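Long-range contacts in deferrochelatase (Vibrio cholerae, PDB 5DE0), which binds heme b and, as a member of the dye-decolorizing (DyP-type) peroxidase family, probably acts as a peroxidase: residues B[6-14]-B[290-298]; B[81-91]-B[263-274]. All blocks are in the same frame, centred on the assembly; numbering follows the deposited sequence.

The modelled chain starts directly in contact 1: residues 6-14, a loop ahead of strand 18-26, meet residues 290-298, where strand 281-291 gives way to helix 294-299. Contact 1 therefore closes a loop spanning nearly the whole chain and brings its two ends together. Contact 2 is nested inside that loop. It pairs the hairpin region 81-91, in the N-terminal half of the protein, with residues 263-274, the end of helix 257-266 and the turn after it, in the C-terminal half. Both contacts thus join the two halves, on opposite sides of the chain's centre, with centres about 30 Å apart. Strand 281-291 follows helix 257-266 and carries the chain back toward contact 1.

Contact 1 of 2, residues B[6-14]-B[290-298]; sequences KSQTAILPE and FAPSQVMLQ
The flat carboxamide of Gln294 meets Ser7 at its edge: NE2 donates to Ser7 O at 2.8 Å, with the acceptor only 2° out of the amide plane. The amide of Gln8 points the other way across the contact, its NE2 reaching Pro292 O at 2.9 Å with the acceptor 17° out of plane. The setting is the N-terminus of helix 294-299, with Ser293 as its N-cap residue, against which the first modelled residues are laid. Glutamine suits position 294 because NE2 can reach a backbone carbonyl, and position 8 because its amide is used twice, as donor and as acceptor. With CG beside its own backbone N (chi1 -61°) and the chain extended beyond, Gln8 sends its amide in among Ala291, Pro292 and Leu297. There OE1 accepts from Val60 N of strand 57-62, so both ends of this buried amide are satisfied and its rotation is fixed. Water 1 accepts from Gln8 N. The backbone adds a hydrogen bond from Gln294 N, in the first turn of the helix, to Lys6 O at 3.1 Å. Ser293 OG accepts a weak bond from Met296 N. Farther along, Ile11 CD1 lies 4.3 Å from Ala291 CB, a small apolar contact beside strand 172-181. At the inner end of the glutamine, Leu297 CD2 packs 3.4 Å from Gln8 OE1.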
loop_
_atom_site.group_PDB
_atom_site.type_symbol
_atom_site.label_atom_id
_atom_site.label_comp_id
_atom_site.label_asym_id
_atom_site.label_seq_id
_atom_site.Cartn_x
_atom_site.Cartn_y
_atom_site.Cartn_z
ATOM N N LYS B 6 -4.231 7.149 -31.289
ATOM C CA LYS B 6 -3.644 6.316 -30.244
ATOM C C LYS B 6 -3.919 6.854 -28.846
ATOM O O LYS B 6 -3.487 7.951 -28.492
ATOM C CB LYS B 6 -2.134 6.186 -30.446
ATOM C CG LYS B 6 -1.722 5.141 -31.462
ATOM C CD LYS B 6 -0.217 4.956 -31.455
ATOM C CE LYS B 6 0.193 3.790 -32.335
ATOM N NZ LYS B 6 -0.452 2.522 -31.897
ATOM N N SER B 7 -4.636 6.068 -28.052
ATOM C CA SER B 7 -4.896 6.403 -26.659
ATOM C C SER B 7 -3.668 6.136 -25.795
ATOM O O SER B 7 -2.740 5.437 -26.213
ATOM C CB SER B 7 -6.086 5.602 -26.133
ATOM O OG SER B 7 -5.866 4.210 -26.293
ATOM N N GLN B 8 -3.662 6.690 -24.586
ATOM C CA GLN B 8 -2.585 6.418 -23.641
ATOM C C GLN B 8 -2.713 4.985 -23.126
ATOM O O GLN B 8 -3.820 4.471 -22.960
ATOM C CB GLN B 8 -2.595 7.436 -22.495
ATOM C CG GLN B 8 -2.387 8.873 -22.976
ATOM C CD GLN B 8 -2.231 9.876 -21.845
ATOM O OE1 GLN B 8 -1.300 9.790 -21.047
ATOM N NE2 GLN B 8 -3.141 10.844 -21.783
ATOM N N THR B 9 -1.570 4.351 -22.879
ATOM C CA THR B 9 -1.490 2.902 -22.695
ATOM C C THR B 9 -2.301 2.312 -21.539
ATOM O O THR B 9 -2.519 1.105 -21.494
ATOM C CB THR B 9 -0.029 2.470 -22.493
ATOM O OG1 THR B 9 0.505 3.114 -21.330
ATOM C CG2 THR B 9 0.811 2.837 -23.708
ATOM N N ALA B 10 -2.744 3.148 -20.606
ATOM C CA ALA B 10 -3.419 2.639 -19.414
ATOM C C ALA B 10 -4.904 2.357 -19.636
ATOM O O ALA B 10 -5.494 1.542 -18.929
ATOM C CB ALA B 10 -3.243 3.617 -18.257
ATOM N N ILE B 11 -5.497 3.016 -20.625
ATOM C CA ILE B 11 -6.950 3.029 -20.784
ATOM C C ILE B 11 -7.541 1.728 -21.336
ATOM O O ILE B 11 -8.364 1.087 -20.682
ATOM C CB ILE B 11 -7.380 4.188 -21.703
ATOM C CG1 ILE B 11 -6.820 5.511 -21.176
ATOM C CG2 ILE B 11 -8.893 4.252 -21.810
ATOM C CD1 ILE B 11 -7.179 6.709 -22.023
ATOM N N LEU B 12 -7.121 1.347 -22.537
ATOM C CA LEU B 12 -7.703 0.198 -23.235
ATOM C C LEU B 12 -7.439 -1.184 -22.608
ATOM O O LEU B 12 -8.365 -1.990 -22.515
ATOM C CB LEU B 12 -7.232 0.189 -24.695
ATOM C CG LEU B 12 -8.222 0.744 -25.721
ATOM C CD1 LEU B 12 -8.763 2.093 -25.277
ATOM C CD2 LEU B 12 -7.573 0.850 -27.094
ATOM N N PRO B 13 -6.191 -1.476 -22.192
ATOM C CA PRO B 13 -5.971 -2.821 -21.643
ATOM C C PRO B 13 -6.729 -3.075 -20.344
ATOM O O PRO B 13 -7.142 -2.130 -19.672
ATOM C CB PRO B 13 -4.458 -2.860 -21.386
ATOM C CG PRO B 13 -3.891 -1.743 -22.179
ATOM C CD PRO B 13 -4.943 -0.694 -22.222
ATOM N N GLU B 14 -6.912 -4.348 -20.008
ATOM C CA GLU B 14 -7.503 -4.727 -18.733
ATOM C C GLU B 14 -6.581 -4.294 -17.602
ATOM O O GLU B 14 -5.359 -4.335 -17.744
ATOM C CB GLU B 14 -7.748 -6.236 -18.675
ATOM C CG GLU B 14 -8.787 -6.742 -19.662
ATOM C CD GLU B 14 -10.206 -6.484 -19.199
ATOM O OE1 GLU B 14 -10.400 -6.199 -17.997
ATOM O OE2 GLU B 14 -11.127 -6.569 -20.037
ATOM N N PHE B 290 -9.899 14.923 -18.585
ATOM C CA PHE B 290 -9.831 14.412 -19.943
ATOM C C PHE B 290 -8.418 13.922 -20.228
ATOM O O PHE B 290 -7.454 14.685 -20.146
ATOM C CB PHE B 290 -10.241 15.471 -20.963
ATOM C CG PHE B 290 -10.282 14.961 -22.374
ATOM C CD1 PHE B 290 -9.184 15.091 -23.211
ATOM C CD2 PHE B 290 -11.423 14.354 -22.864
ATOM C CE1 PHE B 290 -9.227 14.623 -24.513
ATOM C CE2 PHE B 290 -11.474 13.884 -24.161
ATOM C CZ PHE B 290 -10.375 14.019 -24.988
ATOM N N ALA B 291 -8.301 12.640 -20.550
ATOM C CA ALA B 291 -7.017 12.069 -20.921
ATOM C C ALA B 291 -6.861 12.136 -22.430
ATOM O O ALA B 291 -7.510 11.389 -23.159
ATOM C CB ALA B 291 -6.898 10.640 -20.427
ATOM N N PRO B 292 -5.991 13.037 -22.909
ATOM C CA PRO B 292 -5.825 13.202 -24.355
ATOM C C PRO B 292 -5.091 12.020 -24.975
ATOM O O PRO B 292 -4.562 11.176 -24.250
ATOM C CB PRO B 292 -4.994 14.483 -24.467
ATOM C CG PRO B 292 -4.196 14.508 -23.212
ATOM C CD PRO B 292 -5.072 13.904 -22.146
ATOM N N SER B 293 -5.071 11.957 -26.302
ATOM C CA SER B 293 -4.267 10.973 -27.012
ATOM C C SER B 293 -2.787 11.202 -26.714
ATOM O O SER B 293 -2.413 12.235 -26.154
ATOM C CB SER B 293 -4.530 11.050 -28.515
ATOM O OG SER B 293 -4.332 12.371 -28.987
ATOM N N GLN B 294 -1.950 10.239 -27.082
ATOM C CA GLN B 294 -0.517 10.357 -26.842
ATOM C C GLN B 294 0.064 11.555 -27.585
ATOM O O GLN B 294 0.937 12.255 -27.070
ATOM C CB GLN B 294 0.207 9.080 -27.267
ATOM C CG GLN B 294 -0.355 7.807 -26.661
ATOM C CD GLN B 294 0.532 6.608 -26.923
ATOM O OE1 GLN B 294 1.728 6.751 -27.173
ATOM N NE2 GLN B 294 -0.051 5.415 -26.869
ATOM N N VAL B 295 -0.437 11.786 -28.795
ATOM C CA VAL B 295 0.041 12.881 -29.631
ATOM C C VAL B 295 -0.298 14.240 -29.028
ATOM O O VAL B 295 0.577 15.092 -28.877
ATOM C CB VAL B 295 -0.545 12.802 -31.054
ATOM C CG1 VAL B 295 -0.140 14.022 -31.867
ATOM C CG2 VAL B 295 -0.090 11.525 -31.742
ATOM N N MET B 296 -1.566 14.437 -28.682
ATOM C CA MET B 296 -2.006 15.704 -28.107
ATOM C C MET B 296 -1.276 16.000 -26.801
ATOM O O MET B 296 -0.911 17.144 -26.534
ATOM C CB MET B 296 -3.520 15.700 -27.874
ATOM C CG MET B 296 -4.022 16.930 -27.131
ATOM S SD MET B 296 -5.818 17.067 -27.070
ATOM C CE MET B 296 -6.194 17.363 -28.794
ATOM N N LEU B 297 -1.053 14.962 -26.000
ATOM C CA LEU B 297 -0.334 15.099 -24.738
ATOM C C LEU B 297 1.053 15.700 -24.951
ATOM O O LEU B 297 1.500 16.542 -24.175
ATOM C CB LEU B 297 -0.217 13.743 -24.038
ATOM C CG LEU B 297 0.591 13.721 -22.737
ATOM C CD1 LEU B 297 -0.017 14.664 -21.710
ATOM C CD2 LEU B 297 0.688 12.306 -22.180
ATOM N N GLN B 298 1.725 15.269 -26.014
ATOM C CA GLN B 298 3.062 15.760 -26.322
ATOM C C GLN B 298 3.020 17.114 -27.029
ATOM O O GLN B 298 4.047 17.777 -27.172
ATOM C CB GLN B 298 3.818 14.742 -27.182
ATOM C CG GLN B 298 3.998 13.389 -26.513
ATOM C CD GLN B 298 4.789 13.476 -25.222
ATOM O OE1 GLN B 298 5.810 14.160 -25.152
ATOM N NE2 GLN B 298 4.317 12.784 -24.190
HETATM O O HOH W 1 -5.745 8.962 -24.535
#

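Contact 2 of 2, residues B[81-91]-B[263-274]; sequences FPELGEGETHA and LESMYGVTDGKT. With HEM (protoporphyrin IX containing Fe), chain F.
A small beta hairpin, strands 84-86 and 89-91 joined by a type II' turn from Glu86 to Thr89, packs on the C-terminal end of helix 257-266 beside the heme pocket. Tyr267, the first residue to leave the helical conformation, is the side chain it grips. Ala91 CB sits over one face of the phenol ring in a CH-pi contact, 3.8 Å from the Tyr267 ring centroid and offset toward the rim; a methyl is small enough to lie this close. Thr89 O meets the ring edge, 3.3 Å from Tyr267 CD1. With CG beside the backbone N (chi1 -76°), the Tyr267 ring is directed toward residues 89-91, and its hydroxyl reaches water 2; the same water donates a hydrogen bond to His90 O at 2.6 Å. Tyrosine thus offers an apolar ring to the hairpin and a polar end to the solvent molecule.

Leu84 fills the next position with its branched end: CD1 packs on Leu263 CB at 3.7 Å, the two side chains crossing at about a right angle, while CD2 faces Val269 CG2. Phe81 CE2 touches Leu263 CD1 at 3.8 Å, and Thr89 CG2 meets Thr274 CG2 at 3.7 Å, so a phenyl carbon on a leucine methyl and a pair of threonine methyls continue the apolar packing. Gly85 has a positive phi, which favours glycine, where the hairpin passes close to Tyr267. On the far side of the hairpin, His90 NE2 donates to Glu83 OE1 from above the carboxylate plane.

Met266, the residue before Tyr267, belongs to the heme pocket, its SD 3.5 Å from HEM CAB, and it also packs on helix 216-220. Leu263 and Tyr267 meanwhile rest on Gln177 of strand 172-181, with Tyr288 and Ala283 of strand 281-291 alongside, so the hairpin and helix end together lie against this C-terminal sheet.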
loop_
_atom_site.group_PDB
_atom_site.type_symbol
_atom_site.label_atom_id
_atom_site.label_comp_id
_atom_site.label_asym_id
_atom_site.label_seq_id
_atom_site.Cartn_x
_atom_site.Cartn_y
_atom_site.Cartn_z
ATOM N N PHE B 81 -16.192 18.876 -11.744
ATOM C CA PHE B 81 -16.989 17.854 -11.079
ATOM C C PHE B 81 -17.956 18.511 -10.100
ATOM O O PHE B 81 -17.534 19.062 -9.084
ATOM C CB PHE B 81 -16.077 16.861 -10.355
ATOM C CG PHE B 81 -16.788 15.650 -9.820
ATOM C CD1 PHE B 81 -17.351 15.661 -8.555
ATOM C CD2 PHE B 81 -16.869 14.491 -10.573
ATOM C CE1 PHE B 81 -17.996 14.546 -8.057
ATOM C CE2 PHE B 81 -17.512 13.370 -10.081
ATOM C CZ PHE B 81 -18.076 13.399 -8.821
ATOM N N PRO B 82 -19.262 18.461 -10.404
ATOM C CA PRO B 82 -20.246 19.105 -9.529
ATOM C C PRO B 82 -20.519 18.282 -8.273
ATOM O O PRO B 82 -20.491 17.053 -8.335
ATOM C CB PRO B 82 -21.492 19.185 -10.413
ATOM C CG PRO B 82 -21.379 17.992 -11.299
ATOM C CD PRO B 82 -19.901 17.784 -11.548
ATOM N N GLU B 83 -20.774 18.949 -7.152
ATOM C CA GLU B 83 -21.156 18.249 -5.930
ATOM C C GLU B 83 -22.592 17.749 -6.024
ATOM O O GLU B 83 -23.473 18.462 -6.509
ATOM C CB GLU B 83 -20.995 19.152 -4.707
ATOM C CG GLU B 83 -19.557 19.361 -4.276
ATOM C CD GLU B 83 -19.444 19.779 -2.824
ATOM O OE1 GLU B 83 -20.476 19.760 -2.121
ATOM O OE2 GLU B 83 -18.326 20.123 -2.385
ATOM N N LEU B 84 -22.823 16.525 -5.562
ATOM C CA LEU B 84 -24.152 15.926 -5.610
ATOM C C LEU B 84 -24.560 15.375 -4.246
ATOM O O LEU B 84 -23.723 14.887 -3.485
ATOM C CB LEU B 84 -24.201 14.810 -6.658
ATOM C CG LEU B 84 -23.787 15.157 -8.093
ATOM C CD1 LEU B 84 -23.836 13.920 -8.976
ATOM C CD2 LEU B 84 -24.666 16.259 -8.664
ATOM N N GLY B 85 -25.852 15.460 -3.940
ATOM C CA GLY B 85 -26.386 14.867 -2.728
ATOM C C GLY B 85 -26.191 15.681 -1.463
ATOM O O GLY B 85 -25.786 16.843 -1.517
ATOM N N GLU B 86 -26.473 15.059 -0.320
ATOM C CA GLU B 86 -26.426 15.742 0.969
ATOM C C GLU B 86 -26.212 14.749 2.112
ATOM O O GLU B 86 -26.765 13.649 2.100
ATOM C CB GLU B 86 -27.717 16.542 1.188
ATOM C CG GLU B 86 -27.866 17.144 2.578
ATOM C CD GLU B 86 -28.653 16.250 3.523
ATOM O OE1 GLU B 86 -28.845 16.639 4.697
ATOM O OE2 GLU B 86 -29.085 15.160 3.089
ATOM N N GLY B 87 -25.394 15.136 3.087
ATOM C CA GLY B 87 -25.179 14.337 4.283
ATOM C C GLY B 87 -24.513 12.989 4.069
ATOM O O GLY B 87 -23.325 12.917 3.751
ATOM N N GLU B 88 -25.281 11.918 4.259
ATOM C CA GLU B 88 -24.754 10.558 4.198
ATOM C C GLU B 88 -24.674 10.047 2.762
ATOM O O GLU B 88 -24.093 8.996 2.501
ATOM C CB GLU B 88 -25.619 9.619 5.042
ATOM C CG GLU B 88 -25.883 10.115 6.457
ATOM C CD GLU B 88 -24.744 9.812 7.409
ATOM O OE1 GLU B 88 -24.411 8.621 7.573
ATOM O OE2 GLU B 88 -24.193 10.762 8.002
ATOM N N THR B 89 -25.266 10.796 1.836
ATOM C CA THR B 89 -25.226 10.450 0.420
ATOM C C THR B 89 -24.656 11.634 -0.353
ATOM O O THR B 89 -25.354 12.278 -1.138
ATOM C CB THR B 89 -26.625 10.081 -0.121
ATOM O OG1 THR B 89 -27.307 9.255 0.830
ATOM C CG2 THR B 89 -26.513 9.337 -1.445
ATOM N N HIS B 90 -23.379 11.919 -0.114
ATOM C CA HIS B 90 -22.747 13.118 -0.655
ATOM C C HIS B 90 -21.567 12.793 -1.572
ATOM O O HIS B 90 -20.761 11.909 -1.278
ATOM C CB HIS B 90 -22.286 14.028 0.490
ATOM C CG HIS B 90 -21.765 15.359 0.040
ATOM N ND1 HIS B 90 -20.509 15.818 0.373
ATOM C CD2 HIS B 90 -22.334 16.332 -0.710
ATOM C CE1 HIS B 90 -20.325 17.016 -0.155
ATOM N NE2 HIS B 90 -21.418 17.351 -0.817
ATOM N N ALA B 91 -21.477 13.521 -2.682
ATOM C CA ALA B 91 -20.376 13.366 -3.625
ATOM C C ALA B 91 -19.543 14.643 -3.679
ATOM O O ALA B 91 -19.848 15.554 -4.446
ATOM C CB ALA B 91 -20.901 13.006 -5.014
ATOM N N LEU B 263 -24.259 9.223 -12.057
ATOM C CA LEU B 263 -24.072 9.885 -10.769
ATOM C C LEU B 263 -25.352 10.570 -10.291
ATOM O O LEU B 263 -25.683 10.528 -9.107
ATOM C CB LEU B 263 -22.927 10.898 -10.853
ATOM C CG LEU B 263 -21.517 10.306 -10.886
ATOM C CD1 LEU B 263 -20.489 11.379 -11.212
ATOM C CD2 LEU B 263 -21.187 9.635 -9.560
ATOM N N GLU B 264 -26.067 11.204 -11.215
ATOM C CA GLU B 264 -27.331 11.852 -10.885
ATOM C C GLU B 264 -28.395 10.818 -10.531
ATOM O O GLU B 264 -29.321 11.097 -9.764
ATOM C CB GLU B 264 -27.807 12.732 -12.043
ATOM C CG GLU B 264 -27.052 14.048 -12.166
ATOM C CD GLU B 264 -27.467 14.852 -13.380
ATOM O OE1 GLU B 264 -28.226 14.324 -14.218
ATOM O OE2 GLU B 264 -27.032 16.017 -13.493
ATOM N N SER B 265 -28.252 9.622 -11.093
ATOM C CA SER B 265 -29.151 8.518 -10.784
ATOM C C SER B 265 -28.818 7.917 -9.422
ATOM O O SER B 265 -29.710 7.527 -8.668
ATOM C CB SER B 265 -29.072 7.444 -11.871
ATOM O OG SER B 265 -29.883 6.329 -11.552
ATOM N N MET B 266 -27.528 7.856 -9.108
ATOM C CA MET B 266 -27.066 7.268 -7.853
ATOM C C MET B 266 -27.351 8.163 -6.655
ATOM O O MET B 266 -27.701 7.680 -5.580
ATOM C CB MET B 266 -25.566 6.970 -7.920
ATOM C CG MET B 266 -25.200 5.742 -8.736
ATOM S SD MET B 266 -23.417 5.512 -8.837
ATOM C CE MET B 266 -22.985 5.462 -7.100
ATOM N N TYR B 267 -27.204 9.471 -6.846
ATOM C CA TYR B 267 -27.291 10.408 -5.734
ATOM C C TYR B 267 -28.634 11.133 -5.662
ATOM O O TYR B 267 -28.738 12.212 -5.079
ATOM C CB TYR B 267 -26.143 11.418 -5.814
ATOM C CG TYR B 267 -24.815 10.844 -5.364
ATOM C CD1 TYR B 267 -24.383 10.998 -4.051
ATOM C CD2 TYR B 267 -24.004 10.137 -6.243
ATOM C CE1 TYR B 267 -23.176 10.471 -3.629
ATOM C CE2 TYR B 267 -22.793 9.606 -5.826
ATOM C CZ TYR B 267 -22.385 9.776 -4.519
ATOM O OH TYR B 267 -21.185 9.253 -4.098
ATOM N N GLY B 268 -29.659 10.528 -6.254
ATOM C CA GLY B 268 -31.027 10.991 -6.088
ATOM C C GLY B 268 -31.424 12.264 -6.814
ATOM O O GLY B 268 -32.409 12.902 -6.447
ATOM N N VAL B 269 -30.670 12.636 -7.843
ATOM C CA VAL B 269 -31.003 13.817 -8.634
ATOM C C VAL B 269 -32.067 13.487 -9.678
ATOM O O VAL B 269 -32.962 14.290 -9.946
ATOM C CB VAL B 269 -29.759 14.397 -9.335
ATOM C CG1 VAL B 269 -30.146 15.557 -10.246
ATOM C CG2 VAL B 269 -28.732 14.843 -8.308
ATOM N N THR B 270 -31.974 12.290 -10.249
ATOM C CA THR B 270 -32.881 11.874 -11.313
ATOM C C THR B 270 -34.250 11.445 -10.781
ATOM O O THR B 270 -35.274 12.025 -11.142
ATOM C CB THR B 270 -32.282 10.717 -12.134
ATOM O OG1 THR B 270 -30.942 11.045 -12.521
ATOM C CG2 THR B 270 -33.120 10.452 -13.376
ATOM N N ASP B 271 -34.257 10.429 -9.922
ATOM C CA ASP B 271 -35.494 9.825 -9.434
ATOM C C ASP B 271 -35.913 10.347 -8.067
ATOM O O ASP B 271 -37.095 10.331 -7.723
ATOM C CB ASP B 271 -35.346 8.302 -9.363
ATOM C CG ASP B 271 -35.304 7.655 -10.729
ATOM O OD1 ASP B 271 -35.386 6.412 -10.798
ATOM O OD2 ASP B 271 -35.195 8.389 -11.734
ATOM N N GLY B 272 -34.939 10.799 -7.287
ATOM C CA GLY B 272 -35.184 11.155 -5.904
ATOM C C GLY B 272 -34.742 10.022 -4.999
ATOM O O GLY B 272 -34.626 10.189 -3.783
ATOM N N LYS B 273 -34.500 8.859 -5.596
ATOM C CA LYS B 273 -33.988 7.713 -4.852
ATOM C C LYS B 273 -32.469 7.630 -4.935
ATOM O O LYS B 273 -31.883 7.843 -5.997
ATOM C CB LYS B 273 -34.602 6.410 -5.365
ATOM C CG LYS B 273 -35.917 6.035 -4.716
ATOM C CD LYS B 273 -37.083 6.721 -5.391
ATOM C CE LYS B 273 -38.399 6.202 -4.846
ATOM N NZ LYS B 273 -39.512 6.447 -5.797
ATOM N N THR B 274 -31.841 7.310 -3.809
ATOM C CA THR B 274 -30.395 7.165 -3.759
ATOM C C THR B 274 -29.994 5.703 -3.893
ATOM O O THR B 274 -30.811 4.802 -3.705
ATOM C CB THR B 274 -29.815 7.724 -2.454
ATOM O OG1 THR B 274 -30.375 7.016 -1.342
ATOM C CG2 THR B 274 -30.128 9.206 -2.320
HETATM C CHA HEM F . -21.422 -2.533 -11.888
HETATM C CHB HEM F . -20.762 2.218 -12.608
HETATM C CHC HEM F . -19.470 2.786 -7.952
HETATM C CHD HEM F . -19.296 -2.039 -7.500
HETATM C C1A HEM F . -21.360 -1.296 -12.490
HETATM C C2A HEM F . -21.682 -0.999 -13.872
HETATM C C3A HEM F . -21.497 0.311 -14.069
HETATM C C4A HEM F . -21.053 0.890 -12.819
HETATM C CMA HEM F . -21.713 1.088 -15.386
HETATM C CAA HEM F . -22.157 -2.024 -14.925
HETATM C CBA HEM F . -23.664 -1.866 -15.117
HETATM C CGA HEM F . -24.186 -2.956 -16.011
HETATM O O1A HEM F . -24.376 -4.096 -15.516
HETATM O O2A HEM F . -24.415 -2.679 -17.216
HETATM C C1B HEM F . -20.442 2.791 -11.398
HETATM C C2B HEM F . -20.404 4.210 -11.127
HETATM C C3B HEM F . -20.046 4.386 -9.856
HETATM C C4B HEM F . -19.846 3.074 -9.253
HETATM C CMB HEM F . -20.711 5.338 -12.138
HETATM C CAB HEM F . -19.900 5.784 -9.213
HETATM C CBB HEM F . -19.490 5.953 -7.957
HETATM C C1C HEM F . -19.274 1.527 -7.422
HETATM C C2C HEM F . -18.796 1.218 -6.086
HETATM C C3C HEM F . -18.748 -0.123 -5.969
HETATM C C4C HEM F . -19.200 -0.693 -7.223
HETATM C CMC HEM F . -18.419 2.288 -5.035
HETATM C CAC HEM F . -18.323 -1.013 -4.773
HETATM C CBC HEM F . -18.011 -0.559 -3.556
HETATM C C1D HEM F . -19.953 -2.618 -8.566
HETATM C C2D HEM F . -20.392 -3.994 -8.628
HETATM C C3D HEM F . -21.055 -4.151 -10.002
HETATM C C4D HEM F . -20.951 -2.853 -10.631
HETATM C CMD HEM F . -20.230 -5.082 -7.544
HETATM C CAD HEM F . -21.703 -5.425 -10.580
HETATM C CBD HEM F . -20.661 -6.283 -11.289
HETATM C CGD HEM F . -20.120 -5.549 -12.488
HETATM O O1D HEM F . -19.020 -4.948 -12.377
HETATM O O2D HEM F . -20.783 -5.565 -13.558
HETATM N NA HEM F . -20.981 -0.119 -11.879
HETATM N NB HEM F . -20.098 2.127 -10.233
HETATM N NC HEM F . -19.511 0.337 -8.083
HETATM N ND HEM F . -20.300 -1.987 -9.757
HETATM FE FE HEM F . -20.303 0.078 -9.953
HETATM O O HOH W 2 -20.744 9.346 -1.333
#